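Local coordinates for protein separin (Saccharomyces cerevisiae, PDB 5U1T) that cleaves the cohesin subunit Scc1 as a caspase-like cysteine protease at the onset of anaphase, and is held inactive by securin for most of the cell cycle, at residues V397-N400 with A401-L404. Residues are numbered along the deposited sequence; the frame is centred on the assembly and turned at random.
Sequences VLFN and ASVL
Leu-404 N donates a hydrogen bond to Asn-400 O at 2.8 Å. Ala-401 N to Val-397 O and Ser-402 N to Leu-398 O, both 3.0 Å, repeat the i+4 to i pattern of an α-helix. Val-403 N reaches Phe-399 O at 3.1 Å, and it also makes a weak bond to Asn-400 O. The Asn-400 amide turns out of the helix: ND2 bonds Asn-356 OD1, and OD1 accepts from the backbone of the chain of another protein. On the side-chain level, Phe-399 CG lies anti to its backbone N (chi1 168°), which carries the ring along the helix toward Val-403. There CG2 of Val-403 sits over one ring face in a CH-pi contact, 3.9 Å from the centroid and nearer the CZ rim. Apolar side chains of the other protein chain pack on both residues. With an alanine at Phe-399, Val-403 CG2 would probably lose its aromatic partner and a gap would open beside the other chain. Leu-398 packs on Phe-410, Thr-414 and Leu-417 of the next helix, 408-425. These are the last two turns of helix 388-404, where an i, i+4 aromatic-aliphatic pair meets the other chain while the helix packs on neighbouring helices of separase's helical domain.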
loop_
_atom_site.group_PDB
_atom_site.type_symbol
_atom_site.label_atom_id
_atom_site.label_comp_id
_atom_site.label_asym_id
_atom_site.label_seq_id
_atom_site.Cartn_x
_atom_site.Cartn_y
_atom_site.Cartn_z
ATOM N N VAL A 397 -7.886 48.675 17.711
ATOM C CA VAL A 397 -8.752 49.800 17.382
ATOM C C VAL A 397 -8.454 50.307 15.973
ATOM O O VAL A 397 -9.370 50.580 15.199
ATOM C CB VAL A 397 -8.613 50.933 18.416
ATOM C CG1 VAL A 397 -9.400 52.174 17.988
ATOM C CG2 VAL A 397 -9.096 50.440 19.764
ATOM N N LEU A 398 -7.175 50.398 15.631
ATOM C CA LEU A 398 -6.778 50.765 14.278
ATOM C C LEU A 398 -7.379 49.803 13.263
ATOM O O LEU A 398 -7.907 50.233 12.234
ATOM C CB LEU A 398 -5.250 50.794 14.143
ATOM C CG LEU A 398 -4.519 52.036 14.660
ATOM C CD1 LEU A 398 -3.032 51.789 14.671
ATOM C CD2 LEU A 398 -4.859 53.228 13.794
ATOM N N PHE A 399 -7.315 48.505 13.556
ATOM C CA PHE A 399 -7.845 47.516 12.631
ATOM C C PHE A 399 -9.340 47.681 12.417
ATOM O O PHE A 399 -9.844 47.528 11.305
ATOM C CB PHE A 399 -7.577 46.099 13.116
ATOM C CG PHE A 399 -8.341 45.071 12.348
ATOM C CD1 PHE A 399 -7.942 44.711 11.068
ATOM C CD2 PHE A 399 -9.482 44.491 12.878
ATOM C CE1 PHE A 399 -8.656 43.769 10.335
ATOM C CE2 PHE A 399 -10.197 43.553 12.154
ATOM C CZ PHE A 399 -9.784 43.194 10.878
ATOM N N ASN A 400 -10.045 47.977 13.501
ATOM C CA ASN A 400 -11.491 48.133 13.451
ATOM C C ASN A 400 -11.913 49.356 12.655
ATOM O O ASN A 400 -12.907 49.322 11.931
ATOM C CB ASN A 400 -12.067 48.220 14.862
ATOM C CG ASN A 400 -11.919 46.926 15.636
ATOM O OD1 ASN A 400 -11.756 45.841 15.062
ATOM N ND2 ASN A 400 -11.986 47.036 16.956
ATOM N N ALA A 401 -11.163 50.440 12.802
ATOM C CA ALA A 401 -11.367 51.596 11.952
ATOM C C ALA A 401 -11.148 51.187 10.493
ATOM O O ALA A 401 -11.947 51.541 9.627
ATOM C CB ALA A 401 -10.437 52.736 12.349
ATOM N N SER A 402 -10.088 50.419 10.228
ATOM C CA SER A 402 -9.800 50.002 8.860
ATOM C C SER A 402 -10.987 49.259 8.268
ATOM O O SER A 402 -11.244 49.374 7.077
ATOM C CB SER A 402 -8.533 49.137 8.782
ATOM O OG SER A 402 -8.732 47.831 9.279
ATOM N N VAL A 403 -11.738 48.533 9.097
ATOM C CA VAL A 403 -12.918 47.823 8.607
ATOM C C VAL A 403 -14.131 48.748 8.473
ATOM O O VAL A 403 -14.774 48.799 7.423
ATOM C CB VAL A 403 -13.291 46.649 9.518
ATOM C CG1 VAL A 403 -14.359 45.792 8.854
ATOM C CG2 VAL A 403 -12.073 45.812 9.816
ATOM N N LEU A 404 -14.435 49.485 9.535
ATOM C CA LEU A 404 -15.607 50.355 9.546
ATOM C C LEU A 404 -15.492 51.509 8.550
ATOM O O LEU A 404 -16.481 51.889 7.919
ATOM C CB LEU A 404 -15.846 50.912 10.952
ATOM C CG LEU A 404 -16.313 49.918 12.018
ATOM C CD1 LEU A 404 -16.876 50.650 13.240
ATOM C CD2 LEU A 404 -17.338 48.964 11.432
#